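Beta-galactosidase (Geobacillus stearothermophilus, PDB 4OIF) probably hydrolyses terminal non-reducing beta-D-galactose residues from beta-D-galactosides, as a zinc-containing trimeric enzyme of glycoside hydrolase family 42. Local coordinates at residues T88-R93 with E237-P242; A109-Q114 with E162-L167; H120-T125 with I233-N238; N157-E162 with S272-H277; Q169-E174 with K225-D230. All coordinates share one frame; numbering follows the deposited sequence.

Contact 1: residues T88-R93 with E237-P242; sequences TPSGAR and ENEIVP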
# COMPACT_ATOMS: atom_id res chain seq x y z
N THR A 88 30.91 3.49 -21.59
CA THR A 88 30.56 4.90 -21.73
C THR A 88 29.78 5.33 -20.49
O THR A 88 29.04 4.55 -19.90
CB THR A 88 29.77 5.16 -22.99
OG1 THR A 88 28.47 4.55 -22.88
CG2 THR A 88 30.52 4.58 -24.19
N PRO A 89 29.95 6.59 -20.07
CA PRO A 89 29.47 6.98 -18.74
C PRO A 89 28.07 7.57 -18.69
O PRO A 89 27.72 8.14 -17.66
CB PRO A 89 30.50 8.05 -18.33
CG PRO A 89 30.84 8.72 -19.62
CD PRO A 89 30.79 7.63 -20.68
N SER A 90 27.28 7.44 -19.76
CA SER A 90 25.96 8.08 -19.81
C SER A 90 25.01 7.62 -18.69
O SER A 90 24.01 8.29 -18.43
CB SER A 90 25.30 7.82 -21.17
OG SER A 90 25.13 6.44 -21.39
N GLY A 91 25.32 6.50 -18.05
CA GLY A 91 24.54 6.01 -16.92
C GLY A 91 24.30 6.99 -15.78
O GLY A 91 23.31 6.87 -15.07
N ALA A 92 25.20 7.95 -15.59
CA ALA A 92 24.99 8.98 -14.57
C ALA A 92 25.70 10.30 -14.89
O ALA A 92 26.93 10.38 -14.83
CB ALA A 92 25.44 8.46 -13.20
N ARG A 93 24.92 11.33 -15.21
CA ARG A 93 25.48 12.63 -15.58
C ARG A 93 25.97 13.37 -14.33
O ARG A 93 25.39 13.24 -13.26
CB ARG A 93 24.43 13.45 -16.37
CG ARG A 93 23.53 14.40 -15.55
CD ARG A 93 22.29 13.75 -14.94
NE ARG A 93 22.59 12.92 -13.77
CZ ARG A 93 21.67 12.34 -12.99
NH1 ARG A 93 20.37 12.50 -13.24
NH2 ARG A 93 22.04 11.60 -11.96
N GLU A 237 22.26 4.40 -30.36
CA GLU A 237 22.90 4.51 -31.66
C GLU A 237 23.68 5.80 -31.70
O GLU A 237 24.85 5.86 -32.15
CB GLU A 237 21.85 4.46 -32.77
CG GLU A 237 21.26 3.08 -32.99
CD GLU A 237 22.27 2.12 -33.62
OE1 GLU A 237 23.24 2.63 -34.22
OE2 GLU A 237 22.10 0.87 -33.52
N ASN A 238 23.04 6.84 -31.18
CA ASN A 238 23.71 8.10 -31.07
C ASN A 238 24.98 7.99 -30.25
O ASN A 238 26.01 8.56 -30.64
CB ASN A 238 22.82 9.16 -30.44
CG ASN A 238 23.48 10.50 -30.43
OD1 ASN A 238 23.51 11.17 -31.46
ND2 ASN A 238 24.03 10.90 -29.29
N GLU A 239 24.90 7.29 -29.13
CA GLU A 239 26.08 7.03 -28.29
C GLU A 239 27.19 6.37 -29.10
O GLU A 239 28.35 6.78 -29.02
CB GLU A 239 25.75 6.14 -27.09
CG GLU A 239 25.16 6.85 -25.89
CD GLU A 239 25.68 6.28 -24.58
OE1 GLU A 239 24.88 5.77 -23.77
OE2 GLU A 239 26.91 6.32 -24.36
N ILE A 240 26.85 5.35 -29.87
CA ILE A 240 27.88 4.51 -30.45
C ILE A 240 28.43 4.99 -31.77
O ILE A 240 29.35 4.38 -32.30
CB ILE A 240 27.39 3.09 -30.66
CG1 ILE A 240 26.33 3.06 -31.76
CG2 ILE A 240 26.89 2.50 -29.33
CD1 ILE A 240 25.86 1.67 -32.16
N VAL A 241 27.87 6.06 -32.34
CA VAL A 241 28.47 6.58 -33.58
C VAL A 241 30.03 6.64 -33.59
O VAL A 241 30.68 6.05 -34.48
CB VAL A 241 27.92 7.98 -33.93
CG1 VAL A 241 28.81 8.66 -34.97
CG2 VAL A 241 26.50 7.85 -34.43
N PRO A 242 30.65 7.30 -32.59
CA PRO A 242 32.12 7.37 -32.66
C PRO A 242 32.80 6.04 -32.35
O PRO A 242 33.94 5.80 -32.73
CB PRO A 242 32.47 8.40 -31.59
CG PRO A 242 31.37 8.26 -30.58
CD PRO A 242 30.12 7.96 -31.39
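T88 and S90 both set their hydroxyls between the backbone N and the carbonyl carbon (chi1 68° and 61°), and these hydroxyls meet the carboxylate of E239. E239 bends at chi2 (-142°) as it reaches out from its helix. Each carboxylate oxygen takes one hydroxyl from segment 88-93. T88 OG1 donates to E239 OE2 at 2.8 Å, from the syn side and somewhat out of the carboxylate plane. S90 OG donates to E239 OE1, though the very short 2.5 Å is doubtful. The contact belongs to the TIM barrel of this family 42 enzyme. T88 and S90 lie in the loop that follows barrel strand 83-87, and E239 lies on helix 218-246. Two further bonds hold the carboxylate: N137 ND2 to OE2 and Y159 OH to OE1. The buried acid therefore has polar partners on both oxygens, which limits rotation of the group and would probably stabilise its charge. The side chains of S90 and N157, a predicted substrate-binding residue, are about 7 Å apart, nearest atoms.

Contact 2: residues A109-Q114 with E162-L167; sequences AARVRQ and ECHCNL. With ZN (zinc ion), chain D.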
# COMPACT_ATOMS: atom_id res chain seq x y z
N ALA A 109 5.68 10.40 -15.46
CA ALA A 109 4.38 10.20 -16.09
C ALA A 109 3.36 11.21 -15.58
O ALA A 109 2.51 11.68 -16.34
CB ALA A 109 3.89 8.79 -15.85
N ALA A 110 3.46 11.56 -14.29
CA ALA A 110 2.56 12.53 -13.66
C ALA A 110 2.94 13.96 -14.01
O ALA A 110 2.42 14.90 -13.42
CB ALA A 110 2.56 12.37 -12.16
N ARG A 111 3.86 14.11 -14.96
CA ARG A 111 4.35 15.40 -15.46
C ARG A 111 5.16 16.22 -14.43
O ARG A 111 5.32 17.43 -14.57
CB ARG A 111 3.18 16.22 -16.02
CG ARG A 111 2.32 15.47 -17.06
CD ARG A 111 3.18 14.75 -18.10
NE ARG A 111 2.49 14.58 -19.38
CZ ARG A 111 2.10 13.41 -19.87
NH1 ARG A 111 2.34 12.28 -19.19
NH2 ARG A 111 1.49 13.36 -21.05
N VAL A 112 5.70 15.55 -13.42
CA VAL A 112 6.63 16.19 -12.51
C VAL A 112 8.06 16.18 -13.06
O VAL A 112 8.59 15.13 -13.46
CB VAL A 112 6.63 15.49 -11.14
CG1 VAL A 112 7.64 16.14 -10.21
CG2 VAL A 112 5.24 15.52 -10.53
N ARG A 113 8.69 17.35 -13.10
CA ARG A 113 10.10 17.43 -13.42
C ARG A 113 10.94 16.96 -12.23
O ARG A 113 10.73 17.40 -11.09
CB ARG A 113 10.50 18.86 -13.81
CG ARG A 113 11.97 19.01 -14.17
CD ARG A 113 12.28 18.43 -15.54
NE ARG A 113 11.74 19.27 -16.62
CZ ARG A 113 12.06 19.14 -17.90
NH1 ARG A 113 12.91 18.21 -18.30
NH2 ARG A 113 11.53 19.96 -18.80
N GLN A 114 11.88 16.07 -12.49
CA GLN A 114 12.73 15.53 -11.45
C GLN A 114 13.89 16.46 -11.14
O GLN A 114 14.30 17.26 -11.97
CB GLN A 114 13.26 14.17 -11.88
CG GLN A 114 12.19 13.21 -12.34
CD GLN A 114 11.36 12.67 -11.20
OE1 GLN A 114 11.84 11.89 -10.38
NE2 GLN A 114 10.10 13.09 -11.13
N GLU A 162 11.48 6.16 -18.62
CA GLU A 162 10.92 6.98 -19.69
C GLU A 162 10.88 8.44 -19.29
O GLU A 162 11.12 8.79 -18.13
CB GLU A 162 9.52 6.48 -20.05
CG GLU A 162 8.63 6.19 -18.85
CD GLU A 162 7.39 5.39 -19.22
OE1 GLU A 162 7.54 4.20 -19.59
OE2 GLU A 162 6.27 5.94 -19.16
N CYS A 163 10.62 9.29 -20.27
CA CYS A 163 10.48 10.71 -20.01
C CYS A 163 9.28 11.25 -20.78
O CYS A 163 9.00 10.81 -21.89
CB CYS A 163 11.76 11.47 -20.39
SG CYS A 163 11.66 13.24 -20.03
N HIS A 164 8.57 12.19 -20.16
CA HIS A 164 7.31 12.70 -20.67
C HIS A 164 7.34 14.21 -20.89
O HIS A 164 6.30 14.84 -21.02
CB HIS A 164 6.17 12.38 -19.71
CG HIS A 164 5.96 10.92 -19.48
ND1 HIS A 164 4.96 10.20 -20.10
CD2 HIS A 164 6.62 10.04 -18.68
CE1 HIS A 164 5.01 8.95 -19.70
NE2 HIS A 164 6.01 8.82 -18.84
N CYS A 165 8.54 14.79 -20.92
CA CYS A 165 8.68 16.22 -21.14
C CYS A 165 8.17 16.60 -22.53
O CYS A 165 7.83 15.72 -23.34
CB CYS A 165 10.14 16.65 -20.98
SG CYS A 165 11.22 16.22 -22.32
N ASN A 166 8.11 17.90 -22.81
CA ASN A 166 7.52 18.34 -24.07
C ASN A 166 8.37 17.95 -25.28
O ASN A 166 7.83 17.74 -26.38
CB ASN A 166 7.25 19.84 -24.04
CG ASN A 166 6.13 20.22 -23.06
OD1 ASN A 166 5.21 19.44 -22.81
ND2 ASN A 166 6.21 21.43 -22.52
N LEU A 167 9.68 17.79 -25.07
CA LEU A 167 10.57 17.31 -26.11
C LEU A 167 10.18 15.90 -26.52
O LEU A 167 10.03 15.57 -27.71
CB LEU A 167 12.02 17.34 -25.61
CG LEU A 167 12.56 18.73 -25.28
CD1 LEU A 167 14.07 18.67 -25.11
CD2 LEU A 167 12.18 19.71 -26.37
ZN ZN D . 12.16 14.03 -22.27
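A109 and H164 bring their backbones within 6.0 Å, CA to CA, where the loop 109-114 passes the segment that leads into helix 166-179. This segment carries half of a four-cysteine zinc site. C163 SG and C165 SG each bind the zinc ion at 2.4 Å, and C123 and C168 complete the set. C165 is also the N-cap residue of the helix. Away from the metal, the H164 ring carries most of the contact. A109 lies over one face of it, in a CH-pi contact with CA 3.6 Å from the ring centroid. A109 CB adds a touch at H164 NE2. R111 crosses the histidine side chain at about a right angle, with H164 CB over one face of its guanidinium group. The guanidinium and ring planes are 24° apart. The polar ends of the ring are used elsewhere: ND1 is hydrogen-bonded with S208 OG, and NE2 makes a weak bond to E162 OE2. An alanine in place of H164 is likely to open a gap beneath A109 and leave S208 OG without its imidazole partner. R113 NH1 comes near C165 CB, but its hydrogen bond goes to L105 O. R111 bends at chi2 (-46°), and its NH1 donates to A109 O at 2.9 Å, tilted 20° from the carbonyl plane.

Contact 3: residues H120-T125 with I233-N238; sequences HNHCFT and ISFFEN. With ZN (zinc ion), chain D.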
# COMPACT_ATOMS: atom_id res chain seq x y z
N HIS A 120 20.73 6.54 -14.31
CA HIS A 120 19.96 5.88 -15.37
C HIS A 120 18.73 6.69 -15.76
O HIS A 120 17.78 6.13 -16.32
CB HIS A 120 19.49 4.48 -14.95
CG HIS A 120 20.59 3.54 -14.54
ND1 HIS A 120 20.34 2.35 -13.90
CD2 HIS A 120 21.93 3.62 -14.67
CE1 HIS A 120 21.48 1.73 -13.66
NE2 HIS A 120 22.46 2.48 -14.12
N ASN A 121 18.72 7.99 -15.45
CA ASN A 121 17.45 8.71 -15.49
C ASN A 121 17.50 10.03 -16.26
O ASN A 121 16.96 11.05 -15.83
CB ASN A 121 16.96 8.92 -14.06
CG ASN A 121 18.01 9.57 -13.19
OD1 ASN A 121 19.06 10.03 -13.68
ND2 ASN A 121 17.74 9.64 -11.89
N HIS A 122 18.16 9.99 -17.41
CA HIS A 122 18.20 11.12 -18.33
C HIS A 122 16.99 11.14 -19.26
O HIS A 122 16.43 10.09 -19.58
CB HIS A 122 19.46 11.04 -19.16
CG HIS A 122 19.53 9.81 -20.01
ND1 HIS A 122 19.86 8.57 -19.50
CD2 HIS A 122 19.28 9.63 -21.33
CE1 HIS A 122 19.84 7.68 -20.48
NE2 HIS A 122 19.49 8.29 -21.60
N CYS A 123 16.62 12.33 -19.71
CA CYS A 123 15.67 12.47 -20.81
C CYS A 123 16.27 11.85 -22.08
O CYS A 123 17.36 12.25 -22.50
CB CYS A 123 15.33 13.96 -21.02
SG CYS A 123 14.56 14.40 -22.62
N PHE A 124 15.59 10.89 -22.69
CA PHE A 124 16.20 10.23 -23.83
C PHE A 124 16.04 11.03 -25.15
O PHE A 124 16.56 10.63 -26.20
CB PHE A 124 15.64 8.80 -24.04
CG PHE A 124 14.13 8.69 -23.95
CD1 PHE A 124 13.33 9.57 -24.61
CD2 PHE A 124 13.54 7.57 -23.35
CE1 PHE A 124 11.96 9.44 -24.60
CE2 PHE A 124 12.16 7.40 -23.31
CZ PHE A 124 11.36 8.37 -23.96
N THR A 125 15.35 12.18 -25.10
CA THR A 125 15.15 12.99 -26.31
C THR A 125 16.14 14.17 -26.38
O THR A 125 16.60 14.53 -27.46
CB THR A 125 13.70 13.54 -26.42
OG1 THR A 125 12.78 12.46 -26.66
CG2 THR A 125 13.57 14.52 -27.58
N ILE A 233 16.74 3.04 -27.97
CA ILE A 233 17.66 2.49 -28.96
C ILE A 233 18.31 3.59 -29.81
O ILE A 233 19.52 3.58 -30.03
CB ILE A 233 16.97 1.51 -29.89
CG1 ILE A 233 16.49 0.30 -29.09
CG2 ILE A 233 17.91 1.06 -30.99
CD1 ILE A 233 15.86 -0.80 -29.96
N SER A 234 17.50 4.56 -30.24
CA SER A 234 18.01 5.74 -30.95
C SER A 234 19.09 6.47 -30.13
O SER A 234 20.14 6.88 -30.68
CB SER A 234 16.85 6.68 -31.29
OG SER A 234 17.30 8.00 -31.56
N PHE A 235 18.85 6.62 -28.82
CA PHE A 235 19.86 7.22 -27.94
C PHE A 235 21.13 6.40 -27.95
O PHE A 235 22.24 6.95 -28.00
CB PHE A 235 19.34 7.33 -26.50
CG PHE A 235 20.27 8.09 -25.58
CD1 PHE A 235 21.35 7.46 -24.97
CD2 PHE A 235 20.05 9.44 -25.30
CE1 PHE A 235 22.20 8.16 -24.11
CE2 PHE A 235 20.89 10.14 -24.44
CZ PHE A 235 21.97 9.50 -23.85
N PHE A 236 20.97 5.08 -27.89
CA PHE A 236 22.11 4.17 -27.94
C PHE A 236 22.95 4.33 -29.23
O PHE A 236 24.18 4.36 -29.19
CB PHE A 236 21.61 2.73 -27.81
CG PHE A 236 22.59 1.70 -28.27
CD1 PHE A 236 23.54 1.18 -27.39
CD2 PHE A 236 22.57 1.22 -29.57
CE1 PHE A 236 24.45 0.22 -27.80
CE2 PHE A 236 23.48 0.26 -30.00
CZ PHE A 236 24.42 -0.24 -29.11
N GLU A 237 22.26 4.40 -30.36
CA GLU A 237 22.90 4.51 -31.66
C GLU A 237 23.68 5.80 -31.70
O GLU A 237 24.85 5.86 -32.15
CB GLU A 237 21.85 4.46 -32.77
CG GLU A 237 21.26 3.08 -32.99
CD GLU A 237 22.27 2.12 -33.62
OE1 GLU A 237 23.24 2.63 -34.22
OE2 GLU A 237 22.10 0.87 -33.52
N ASN A 238 23.04 6.84 -31.18
CA ASN A 238 23.71 8.10 -31.07
C ASN A 238 24.98 7.99 -30.25
O ASN A 238 26.01 8.56 -30.64
CB ASN A 238 22.82 9.16 -30.44
CG ASN A 238 23.48 10.50 -30.43
OD1 ASN A 238 23.51 11.17 -31.46
ND2 ASN A 238 24.03 10.90 -29.29
ZN ZN D . 12.16 14.03 -22.27
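The zinc-bearing loop 120-125 meets helix 218-246 here, chiefly through the rings of H122 and F235. H122 NE2 sits 3.5 Å above the ring plane of F235, over its centre. H122 CD2 is 3.5 Å from F235 CE2. The two planes are inclined at 41°, so the pair is oblique. F235 holds CG anti to its backbone N (chi1 -173°), which carries the ring from the helix to the histidine. F124 O comes to the edge of the same ring, 3.8 Å from F235 CD2. Loop and helix both belong to the TIM-barrel domain. Next to H122, C123 turns away from the helix, and its SG binds the zinc ion at 2.5 Å. C163, C165 and C168 supply the other three sulfurs. Replacing F235 by alanine would probably strip the aromatic face from under H122 NE2, leaving Y129 as an aromatic neighbour, and open a gap between loop and helix. F124 O also accepts a hydrogen bond from R130 NH2, and Y129 meets the H122 ring.

Contact 4: residues N157-E162 with S272-H277; sequences NEYGGE and SKFAKH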
# COMPACT_ATOMS: atom_id res chain seq x y z
N ASN A 157 24.62 2.07 -18.97
CA ASN A 157 24.39 1.04 -17.97
C ASN A 157 22.91 0.82 -17.67
O ASN A 157 22.20 1.78 -17.33
CB ASN A 157 25.14 1.38 -16.69
CG ASN A 157 25.19 0.21 -15.74
OD1 ASN A 157 26.01 -0.69 -15.89
ND2 ASN A 157 24.28 0.21 -14.76
N GLU A 158 22.47 -0.43 -17.79
CA GLU A 158 21.09 -0.84 -17.49
C GLU A 158 20.04 0.16 -17.96
O GLU A 158 19.27 0.68 -17.15
CB GLU A 158 20.93 -1.09 -15.98
CG GLU A 158 21.63 -2.35 -15.50
CD GLU A 158 21.22 -2.80 -14.10
OE1 GLU A 158 20.93 -1.93 -13.24
OE2 GLU A 158 21.18 -4.03 -13.88
N TYR A 159 20.05 0.46 -19.26
CA TYR A 159 19.05 1.32 -19.90
C TYR A 159 17.64 1.05 -19.40
O TYR A 159 17.26 -0.11 -19.23
CB TYR A 159 19.06 1.13 -21.42
CG TYR A 159 20.15 1.84 -22.19
CD1 TYR A 159 20.29 3.23 -22.11
CD2 TYR A 159 21.01 1.13 -23.03
CE1 TYR A 159 21.28 3.89 -22.84
CE2 TYR A 159 21.99 1.78 -23.76
CZ TYR A 159 22.12 3.16 -23.67
OH TYR A 159 23.10 3.80 -24.40
N GLY A 160 16.86 2.10 -19.18
CA GLY A 160 15.54 1.91 -18.64
C GLY A 160 14.90 3.20 -18.16
O GLY A 160 15.59 4.16 -17.81
N GLY A 161 13.57 3.20 -18.15
CA GLY A 161 12.82 4.37 -17.73
C GLY A 161 12.31 5.18 -18.91
O GLY A 161 12.68 4.93 -20.07
N GLU A 162 11.48 6.16 -18.62
CA GLU A 162 10.92 6.98 -19.69
C GLU A 162 10.88 8.44 -19.29
O GLU A 162 11.12 8.79 -18.13
CB GLU A 162 9.52 6.48 -20.05
CG GLU A 162 8.63 6.19 -18.85
CD GLU A 162 7.39 5.39 -19.22
OE1 GLU A 162 7.54 4.20 -19.59
OE2 GLU A 162 6.27 5.94 -19.16
N SER A 272 14.06 -7.87 -27.67
CA SER A 272 14.10 -8.62 -28.92
C SER A 272 14.41 -7.65 -30.06
O SER A 272 14.92 -8.05 -31.11
CB SER A 272 12.79 -9.36 -29.18
OG SER A 272 11.77 -8.48 -29.61
N LYS A 273 14.11 -6.38 -29.83
CA LYS A 273 14.38 -5.32 -30.78
C LYS A 273 15.76 -4.72 -30.56
O LYS A 273 16.44 -4.33 -31.52
CB LYS A 273 13.29 -4.22 -30.66
CG LYS A 273 13.06 -3.41 -31.93
CD LYS A 273 11.96 -2.37 -31.71
CE LYS A 273 11.49 -1.78 -33.02
NZ LYS A 273 12.64 -1.29 -33.84
N PHE A 274 16.17 -4.66 -29.29
CA PHE A 274 17.43 -4.00 -28.92
C PHE A 274 18.60 -4.91 -29.36
O PHE A 274 19.66 -4.43 -29.78
CB PHE A 274 17.49 -3.72 -27.41
CG PHE A 274 18.39 -2.56 -27.02
CD1 PHE A 274 17.97 -1.61 -26.11
CD2 PHE A 274 19.63 -2.38 -27.62
CE1 PHE A 274 18.79 -0.54 -25.75
CE2 PHE A 274 20.46 -1.32 -27.28
CZ PHE A 274 20.03 -0.40 -26.35
N ALA A 275 18.39 -6.22 -29.25
CA ALA A 275 19.43 -7.21 -29.54
C ALA A 275 20.00 -7.05 -30.95
O ALA A 275 21.20 -7.26 -31.17
CB ALA A 275 18.88 -8.61 -29.35
N LYS A 276 19.13 -6.68 -31.89
CA LYS A 276 19.53 -6.44 -33.27
C LYS A 276 20.56 -5.32 -33.38
O LYS A 276 21.27 -5.23 -34.38
CB LYS A 276 18.33 -6.10 -34.14
CG LYS A 276 17.20 -7.13 -34.18
CD LYS A 276 16.13 -6.70 -35.17
CE LYS A 276 14.80 -7.38 -34.91
NZ LYS A 276 15.02 -8.84 -34.74
N HIS A 277 20.66 -4.47 -32.36
CA HIS A 277 21.58 -3.34 -32.41
C HIS A 277 22.89 -3.60 -31.69
O HIS A 277 23.79 -2.76 -31.72
CB HIS A 277 20.90 -2.09 -31.82
CG HIS A 277 19.68 -1.66 -32.58
ND1 HIS A 277 19.69 -0.61 -33.48
CD2 HIS A 277 18.42 -2.16 -32.59
CE1 HIS A 277 18.48 -0.48 -34.00
NE2 HIS A 277 17.69 -1.40 -33.47
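Apolar ring packing makes up the whole contact between Y159 and F274. The CD2 and CE2 side of the tyrosine ring meets the far end of the phenylalanine. The closest approach is 3.8 Å, from Y159 CD2 to F274 CZ, and F274 CE1 adds a second touch at CD2. The ring planes are 28° apart, but the centroids lie 5.8 Å from each other. The rings are slid past one another and barely overlap. With chi1 at -155°, opposite the backbone N, the F274 ring extends toward Y159. Y159 follows the predicted proton donor, E158, in the loop after strand 150-154 of the TIM barrel. F274 belongs to the short helix 271-274, and both rings rest on T254 of barrel strand 252-259. F236 packs on Y159 and meets F274 edge-to-face. The polar interaction of the tyrosine lies outside this pair: Y159 OH is hydrogen-bonded to E239 OE1.

Contact 5: residues Q169-E174 with K225-D230; sequences QEAFRE and KRFVTD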
# COMPACT_ATOMS: atom_id res chain seq x y z
N GLN A 169 7.26 14.53 -25.87
CA GLN A 169 5.89 14.53 -26.40
C GLN A 169 5.95 14.77 -27.90
O GLN A 169 5.25 14.10 -28.69
CB GLN A 169 5.03 15.61 -25.73
CG GLN A 169 4.88 15.46 -24.22
CD GLN A 169 4.08 14.24 -23.83
OE1 GLN A 169 3.24 13.77 -24.58
NE2 GLN A 169 4.35 13.72 -22.64
N GLU A 170 6.78 15.74 -28.29
CA GLU A 170 6.90 16.04 -29.71
C GLU A 170 7.51 14.86 -30.46
O GLU A 170 7.03 14.48 -31.53
CB GLU A 170 7.70 17.32 -29.93
CG GLU A 170 6.80 18.53 -30.17
CD GLU A 170 5.75 18.29 -31.27
OE1 GLU A 170 6.09 17.64 -32.30
OE2 GLU A 170 4.59 18.73 -31.12
N ALA A 171 8.54 14.25 -29.87
CA ALA A 171 9.18 13.09 -30.50
C ALA A 171 8.21 11.89 -30.64
O ALA A 171 8.26 11.16 -31.64
CB ALA A 171 10.43 12.68 -29.71
N PHE A 172 7.35 11.70 -29.65
CA PHE A 172 6.31 10.67 -29.67
C PHE A 172 5.31 10.96 -30.78
O PHE A 172 4.90 10.06 -31.51
CB PHE A 172 5.60 10.59 -28.31
CG PHE A 172 4.55 9.52 -28.23
CD1 PHE A 172 4.83 8.22 -28.64
CD2 PHE A 172 3.29 9.81 -27.71
CE1 PHE A 172 3.86 7.22 -28.55
CE2 PHE A 172 2.32 8.83 -27.61
CZ PHE A 172 2.59 7.52 -28.03
N ARG A 173 4.92 12.22 -30.92
CA ARG A 173 4.04 12.62 -32.02
C ARG A 173 4.66 12.34 -33.38
O ARG A 173 3.98 11.81 -34.27
CB ARG A 173 3.67 14.09 -31.90
CG ARG A 173 2.51 14.32 -30.97
CD ARG A 173 2.18 15.79 -30.84
NE ARG A 173 1.59 16.02 -29.53
CZ ARG A 173 2.19 16.71 -28.57
NH1 ARG A 173 3.37 17.27 -28.79
NH2 ARG A 173 1.59 16.85 -27.40
N GLU A 174 5.93 12.68 -33.56
CA GLU A 174 6.60 12.42 -34.84
C GLU A 174 6.71 10.92 -35.10
O GLU A 174 6.53 10.45 -36.24
CB GLU A 174 7.98 13.07 -34.88
CG GLU A 174 7.91 14.60 -34.97
CD GLU A 174 7.09 15.06 -36.17
OE1 GLU A 174 7.35 14.55 -37.28
OE2 GLU A 174 6.17 15.91 -35.99
N LYS A 225 4.91 2.43 -24.94
CA LYS A 225 6.01 1.53 -24.59
C LYS A 225 6.93 1.27 -25.79
O LYS A 225 8.17 1.28 -25.66
CB LYS A 225 5.47 0.22 -24.02
CG LYS A 225 4.80 0.40 -22.66
CD LYS A 225 4.31 -0.92 -22.07
CE LYS A 225 3.76 -0.74 -20.66
NZ LYS A 225 2.31 -0.37 -20.61
N ARG A 226 6.34 1.07 -26.97
CA ARG A 226 7.13 0.87 -28.18
C ARG A 226 8.02 2.08 -28.46
O ARG A 226 9.18 1.94 -28.80
CB ARG A 226 6.23 0.60 -29.39
CG ARG A 226 5.52 -0.74 -29.39
CD ARG A 226 4.42 -0.77 -30.44
NE ARG A 226 3.91 -2.12 -30.67
CZ ARG A 226 2.63 -2.41 -30.88
NH1 ARG A 226 1.71 -1.45 -30.88
NH2 ARG A 226 2.26 -3.67 -31.08
N PHE A 227 7.47 3.27 -28.30
CA PHE A 227 8.24 4.48 -28.53
C PHE A 227 9.35 4.61 -27.51
O PHE A 227 10.41 5.10 -27.83
CB PHE A 227 7.37 5.73 -28.48
CG PHE A 227 8.17 7.00 -28.32
CD1 PHE A 227 8.80 7.57 -29.40
CD2 PHE A 227 8.30 7.59 -27.08
CE1 PHE A 227 9.54 8.74 -29.26
CE2 PHE A 227 9.05 8.74 -26.93
CZ PHE A 227 9.66 9.32 -28.02
N VAL A 228 9.10 4.19 -26.29
CA VAL A 228 10.12 4.26 -25.25
C VAL A 228 11.30 3.37 -25.66
O VAL A 228 12.48 3.80 -25.58
CB VAL A 228 9.55 3.83 -23.88
CG1 VAL A 228 10.68 3.58 -22.88
CG2 VAL A 228 8.56 4.89 -23.37
N THR A 229 10.98 2.17 -26.12
CA THR A 229 12.02 1.29 -26.64
C THR A 229 12.79 1.93 -27.81
O THR A 229 14.03 2.03 -27.78
CB THR A 229 11.45 -0.06 -27.10
OG1 THR A 229 11.14 -0.84 -25.94
CG2 THR A 229 12.47 -0.82 -27.95
N ASP A 230 12.06 2.39 -28.82
CA ASP A 230 12.69 2.99 -30.00
C ASP A 230 13.55 4.20 -29.66
O ASP A 230 14.65 4.34 -30.17
CB ASP A 230 11.63 3.40 -31.02
CG ASP A 230 11.15 2.23 -31.86
OD1 ASP A 230 11.77 1.15 -31.78
OD2 ASP A 230 10.17 2.39 -32.62
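F227 fills the close part of this contact, with its ring laid against the backbone of helix 166-179. F172 CA stands over one face of the ring, 3.9 Å from the centroid and toward the rim, in a CH-pi contact. A171 meets the end of the ring: its CB is 3.8 Å from F227 CZ, and its O is 3.6 Å from F227 CE1. F172 in turn reaches back along F227, with CD1 3.6 Å from F227 CB. A chi1 of 163° carries the F227 ring out to helix 166-179. The rings meet obliquely, with planes at 57°. W224 and W175 extend the aromatic packing, edge-to-face with F172 and F227 respectively. Buried R226 leads away to salt bridges with E420 and D223.

The other side of helix 166-179 is looser and more polar. E170 is exposed and R173 partly so, and both point away from F227. They pair along their own helix through a weak hydrogen bond and salt bridge, R173 NH1 to E170 OE2 at 3.0 Å. The contact is helix-to-helix packing within the TIM-barrel domain, beside the zinc site: F227 lies about 8 Å from the metal, nearest atoms.

Overall arrangement
Helix 218-246 serves contacts 1, 3 and 5. Contacts 1 and 3 lie about 8 Å apart, centre to centre, and share E237 and N238. G91 O and H120 N probably form a hydrogen bond between them, at 2.7 Å. Contact 4 joins both by a probable hydrogen bond, E237 OE2 with H277 ND1 at 2.8 Å. It holds E158, the predicted proton donor, and the side chain of Y159 is about 12 Å from that of the predicted nucleophile, E322. Contacts 2 and 3 share the zinc ion. Contact 5 borders them: F227 CE2 is 3.8 Å from F124 CZ, and Q169 NE2 hydrogen-bonds to H164 O. Contacts 1 and 2 both touch the second subunit.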